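Local structure of ABC transporter (Caldanaerobius, 4G68) at residues T174-K186 / Q240-D252. The protein probably binds xylan-derived sugars outside the cell as the solute-binding component of an ABC transporter. Sequence-based numbering, arbitrary orientation.
Sequences TFSELIDAIKTFK and QKLQDMVNAGAFD
Phe-175 presents one face of its ring to the bent chain of Lys-241. CD of Lys-241 lies over that face, offset toward the rim, in a CH-pi contact 3.7 Å from the Phe-175 ring centroid. The lysine then runs on past the ring, and its NZ forms a salt bridge with Glu-214. CG of Met-245 touches CZ of Phe-175 at 3.9 Å. The sulfur stands obliquely beside the ring, a Met-aromatic contact. Without the ring, as with an alanine here, Lys-241 CD would probably lose the face it lies over and a gap would open beside Met-245 CG.

One turn on, CD1 of Ile-179 lies against the backbone where Asp-244 joins Met-245, 4.0 Å from Asp-244 C. Ile-182 is the next bump. Chi1 of -69° turns CG1 beside the backbone N and leaves CG2 anti to it; that methyl enters the hollow where helix 233-248 ends. CG2 of Ile-182 lies 3.4 Å from Ala-250 N and also meets CB of Ala-248. Gly-249 turns the chain there in a Schellman motif. Segments 175-186 and 240-248 run nearly parallel, 18° apart, probably within one lobe of the two-lobed solute-binding fold. The pairing rests on apolar contacts; Lys-186 lies at the exposed rim, and Glu-214 meets the charge of Lys-241.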
loop_
_atom_site.group_PDB
_atom_site.type_symbol
_atom_site.label_atom_id
_atom_site.label_comp_id
_atom_site.label_asym_id
_atom_site.label_seq_id
_atom_site.Cartn_x
_atom_site.Cartn_y
_atom_site.Cartn_z
ATOM N N THR C 174 -11.415 10.231 16.833
ATOM C CA THR C 174 -10.639 11.480 16.774
ATOM C C THR C 174 -9.235 11.158 17.288
ATOM O O THR C 174 -9.028 10.144 17.993
ATOM C CB THR C 174 -11.184 12.664 17.662
ATOM O OG1 THR C 174 -10.779 12.478 19.023
ATOM C CG2 THR C 174 -12.662 12.837 17.593
ATOM N N PHE C 175 -8.263 11.986 16.923
ATOM C CA PHE C 175 -6.905 11.765 17.400
ATOM C C PHE C 175 -6.782 11.650 18.906
ATOM O O PHE C 175 -6.260 10.611 19.411
ATOM C CB PHE C 175 -5.899 12.763 16.840
ATOM C CG PHE C 175 -4.493 12.247 16.956
ATOM C CD1 PHE C 175 -3.996 11.298 16.051
ATOM C CD2 PHE C 175 -3.701 12.663 17.984
ATOM C CE1 PHE C 175 -2.693 10.816 16.179
ATOM C CE2 PHE C 175 -2.412 12.200 18.119
ATOM C CZ PHE C 175 -1.902 11.276 17.217
ATOM N N SER C 176 -7.382 12.629 19.587
ATOM C CA SER C 176 -7.409 12.705 21.055
ATOM C C SER C 176 -7.906 11.392 21.617
ATOM O O SER C 176 -7.282 10.868 22.550
ATOM C CB SER C 176 -8.293 13.871 21.541
ATOM O OG SER C 176 -7.612 15.090 21.338
ATOM N N GLU C 177 -8.990 10.836 21.022
ATOM C CA GLU C 177 -9.535 9.555 21.470
ATOM C C GLU C 177 -8.530 8.397 21.265
ATOM O O GLU C 177 -8.428 7.483 22.102
ATOM C CB GLU C 177 -10.882 9.227 20.794
ATOM C CG GLU C 177 -11.998 10.199 21.160
ATOM C CD GLU C 177 -13.291 9.997 20.424
ATOM O OE1 GLU C 177 -13.328 9.437 19.301
ATOM O OE2 GLU C 177 -14.317 10.415 20.949
ATOM N N LEU C 178 -7.803 8.446 20.145
ATOM C CA LEU C 178 -6.770 7.462 19.840
ATOM C C LEU C 178 -5.683 7.481 20.899
ATOM O O LEU C 178 -5.305 6.424 21.385
ATOM C CB LEU C 178 -6.210 7.602 18.407
ATOM C CG LEU C 178 -5.015 6.730 18.026
ATOM C CD1 LEU C 178 -5.393 5.276 18.030
ATOM C CD2 LEU C 178 -4.493 7.091 16.659
ATOM N N ILE C 179 -5.205 8.670 21.296
ATOM C CA ILE C 179 -4.163 8.731 22.368
ATOM C C ILE C 179 -4.645 8.136 23.683
ATOM O O ILE C 179 -3.880 7.433 24.352
ATOM C CB ILE C 179 -3.596 10.188 22.618
ATOM C CG1 ILE C 179 -2.905 10.762 21.364
ATOM C CG2 ILE C 179 -2.600 10.187 23.799
ATOM C CD1 ILE C 179 -1.601 10.051 20.963
ATOM N N ASP C 180 -5.878 8.461 24.092
ATOM C CA ASP C 180 -6.428 7.897 25.326
ATOM C C ASP C 180 -6.628 6.358 25.287
ATOM O O ASP C 180 -6.272 5.655 26.263
ATOM C CB ASP C 180 -7.730 8.590 25.763
ATOM C CG ASP C 180 -8.248 8.025 27.076
ATOM O OD1 ASP C 180 -7.414 7.939 28.044
ATOM O OD2 ASP C 180 -9.436 7.617 27.144
ATOM N N ALA C 181 -7.192 5.850 24.175
ATOM C CA ALA C 181 -7.292 4.405 23.950
ATOM C C ALA C 181 -5.921 3.750 24.076
ATOM O O ALA C 181 -5.783 2.717 24.735
ATOM C CB ALA C 181 -7.902 4.080 22.584
ATOM N N ILE C 182 -4.917 4.336 23.442
ATOM C CA ILE C 182 -3.555 3.784 23.488
ATOM C C ILE C 182 -3.133 3.793 24.958
ATOM O O ILE C 182 -2.675 2.777 25.478
ATOM C CB ILE C 182 -2.549 4.648 22.661
ATOM C CG1 ILE C 182 -2.846 4.538 21.133
ATOM C CG2 ILE C 182 -1.083 4.383 23.080
ATOM C CD1 ILE C 182 -2.157 5.612 20.326
ATOM N N LYS C 183 -3.309 4.942 25.636
ATOM C CA LYS C 183 -2.960 4.968 27.081
ATOM C C LYS C 183 -3.700 3.909 27.922
ATOM O O LYS C 183 -3.072 3.299 28.822
ATOM C CB LYS C 183 -3.237 6.327 27.637
ATOM C CG LYS C 183 -2.125 7.289 27.309
ATOM C CD LYS C 183 -2.533 8.698 27.648
ATOM C CE LYS C 183 -1.382 9.633 27.369
ATOM N NZ LYS C 183 -1.793 11.074 27.595
ATOM N N THR C 184 -5.012 3.742 27.646
ATOM C CA THR C 184 -5.868 2.772 28.360
ATOM C C THR C 184 -5.376 1.355 28.140
ATOM O O THR C 184 -5.099 0.648 29.109
ATOM C CB THR C 184 -7.388 2.941 28.020
ATOM O OG1 THR C 184 -7.782 4.310 28.278
ATOM C CG2 THR C 184 -8.286 2.001 28.865
ATOM N N PHE C 185 -5.189 0.951 26.877
ATOM C CA PHE C 185 -4.674 -0.395 26.598
ATOM C C PHE C 185 -3.334 -0.683 27.224
ATOM O O PHE C 185 -3.095 -1.768 27.755
ATOM C CB PHE C 185 -4.583 -0.672 25.091
ATOM C CG PHE C 185 -5.921 -0.964 24.464
ATOM C CD1 PHE C 185 -6.673 -2.095 24.865
ATOM C CD2 PHE C 185 -6.435 -0.130 23.458
ATOM C CE1 PHE C 185 -7.906 -2.376 24.279
ATOM C CE2 PHE C 185 -7.669 -0.423 22.869
ATOM C CZ PHE C 185 -8.403 -1.540 23.279
ATOM N N LYS C 186 -2.460 0.305 27.173
ATOM C CA LYS C 186 -1.126 0.141 27.722
ATOM C C LYS C 186 -1.214 -0.147 29.192
ATOM O O LYS C 186 -0.468 -0.990 29.677
ATOM C CB LYS C 186 -0.317 1.406 27.456
ATOM C CG LYS C 186 1.055 1.472 28.113
ATOM C CD LYS C 186 2.024 0.461 27.523
ATOM C CE LYS C 186 3.482 0.827 27.797
ATOM N NZ LYS C 186 4.398 -0.186 27.185
ATOM N N GLN C 240 5.258 15.769 15.394
ATOM C CA GLN C 240 4.955 15.869 16.819
ATOM C C GLN C 240 3.884 14.813 17.190
ATOM O O GLN C 240 4.092 14.029 18.109
ATOM C CB GLN C 240 4.511 17.286 17.211
ATOM C CG GLN C 240 4.249 17.464 18.711
ATOM C CD GLN C 240 5.418 17.013 19.542
ATOM O OE1 GLN C 240 6.459 17.666 19.580
ATOM N NE2 GLN C 240 5.268 15.869 20.190
ATOM N N LYS C 241 2.771 14.784 16.461
ATOM C CA LYS C 241 1.738 13.752 16.736
ATOM C C LYS C 241 2.140 12.278 16.596
ATOM O O LYS C 241 1.527 11.424 17.262
ATOM C CB LYS C 241 0.473 14.003 15.925
ATOM C CG LYS C 241 -0.179 15.340 16.221
ATOM C CD LYS C 241 -1.618 15.086 16.531
ATOM C CE LYS C 241 -2.331 16.286 17.131
ATOM N NZ LYS C 241 -2.678 17.289 16.093
ATOM N N LEU C 242 3.093 11.953 15.707
ATOM C CA LEU C 242 3.593 10.573 15.587
ATOM C C LEU C 242 4.344 10.194 16.899
ATOM O O LEU C 242 4.153 9.080 17.465
ATOM C CB LEU C 242 4.563 10.484 14.392
ATOM C CG LEU C 242 4.530 9.352 13.340
ATOM C CD1 LEU C 242 5.970 8.893 13.067
ATOM C CD2 LEU C 242 3.710 8.159 13.764
ATOM N N GLN C 243 5.186 11.130 17.373
ATOM C CA GLN C 243 5.980 10.946 18.635
ATOM C C GLN C 243 5.087 10.817 19.903
ATOM O O GLN C 243 5.398 10.057 20.845
ATOM C CB GLN C 243 7.120 12.025 18.798
ATOM C CG GLN C 243 8.240 11.850 17.735
ATOM C CD GLN C 243 9.577 12.513 18.088
ATOM O OE1 GLN C 243 10.698 11.992 17.792
ATOM N NE2 GLN C 243 9.472 13.651 18.769
ATOM N N ASP C 244 3.996 11.583 19.913
ATOM C CA ASP C 244 2.895 11.427 20.873
ATOM C C ASP C 244 2.391 9.977 21.000
ATOM O O ASP C 244 2.193 9.441 22.120
ATOM C CB ASP C 244 1.758 12.361 20.462
ATOM C CG ASP C 244 2.121 13.828 20.692
ATOM O OD1 ASP C 244 3.224 14.049 21.226
ATOM O OD2 ASP C 244 1.315 14.729 20.365
ATOM N N MET C 245 2.213 9.306 19.864
ATOM C CA MET C 245 1.841 7.888 19.908
ATOM C C MET C 245 2.991 7.064 20.467
ATOM O O MET C 245 2.771 6.114 21.211
ATOM C CB MET C 245 1.474 7.371 18.498
ATOM C CG MET C 245 0.308 8.102 17.822
ATOM S SD MET C 245 -0.011 7.480 16.147
ATOM C CE MET C 245 -0.076 5.677 16.478
ATOM N N VAL C 246 4.225 7.402 20.090
ATOM C CA VAL C 246 5.402 6.671 20.625
ATOM C C VAL C 246 5.441 6.785 22.161
ATOM O O VAL C 246 5.409 5.750 22.885
ATOM C CB VAL C 246 6.763 7.126 19.997
ATOM C CG1 VAL C 246 7.916 6.373 20.624
ATOM C CG2 VAL C 246 6.804 6.885 18.478
ATOM N N ASN C 247 5.448 8.038 22.630
ATOM C CA ASN C 247 5.461 8.399 24.019
ATOM C C ASN C 247 4.263 7.923 24.848
ATOM O O ASN C 247 4.423 7.698 26.050
ATOM C CB ASN C 247 5.577 9.918 24.180
ATOM C CG ASN C 247 6.838 10.481 23.565
ATOM O OD1 ASN C 247 7.852 9.800 23.463
ATOM N ND2 ASN C 247 6.765 11.729 23.123
ATOM N N ALA C 248 3.083 7.822 24.215
ATOM C CA ALA C 248 1.875 7.242 24.824
ATOM C C ALA C 248 2.025 5.758 24.968
ATOM O O ALA C 248 1.278 5.177 25.721
ATOM C CB ALA C 248 0.658 7.537 23.994
ATOM N N GLY C 249 2.979 5.168 24.228
ATOM C CA GLY C 249 3.319 3.733 24.310
ATOM C C GLY C 249 2.423 2.918 23.375
ATOM O O GLY C 249 2.011 1.796 23.705
ATOM N N ALA C 250 2.101 3.500 22.217
ATOM C CA ALA C 250 1.431 2.735 21.153
ATOM C C ALA C 250 2.146 1.433 20.723
ATOM O O ALA C 250 1.483 0.489 20.320
ATOM C CB ALA C 250 1.171 3.622 19.954
ATOM N N PHE C 251 3.482 1.367 20.816
ATOM C CA PHE C 251 4.237 0.265 20.179
ATOM C C PHE C 251 4.992 -0.602 21.167
ATOM O O PHE C 251 5.501 -0.099 22.166
ATOM C CB PHE C 251 5.144 0.783 19.023
ATOM C CG PHE C 251 4.426 1.801 18.114
ATOM C CD1 PHE C 251 3.424 1.382 17.194
ATOM C CD2 PHE C 251 4.714 3.192 18.204
ATOM C CE1 PHE C 251 2.729 2.324 16.435
ATOM C CE2 PHE C 251 4.031 4.115 17.433
ATOM C CZ PHE C 251 3.046 3.701 16.550
ATOM N N ASP C 252 5.083 -1.893 20.895
ATOM C CA ASP C 252 5.921 -2.787 21.688
ATOM C C ASP C 252 7.370 -2.275 21.691
ATOM O O ASP C 252 7.813 -1.656 20.729
ATOM C CB ASP C 252 5.905 -4.194 21.126
ATOM C CG ASP C 252 4.680 -5.003 21.565
ATOM O OD1 ASP C 252 4.255 -4.953 22.757
ATOM O OD2 ASP C 252 4.144 -5.730 20.694
#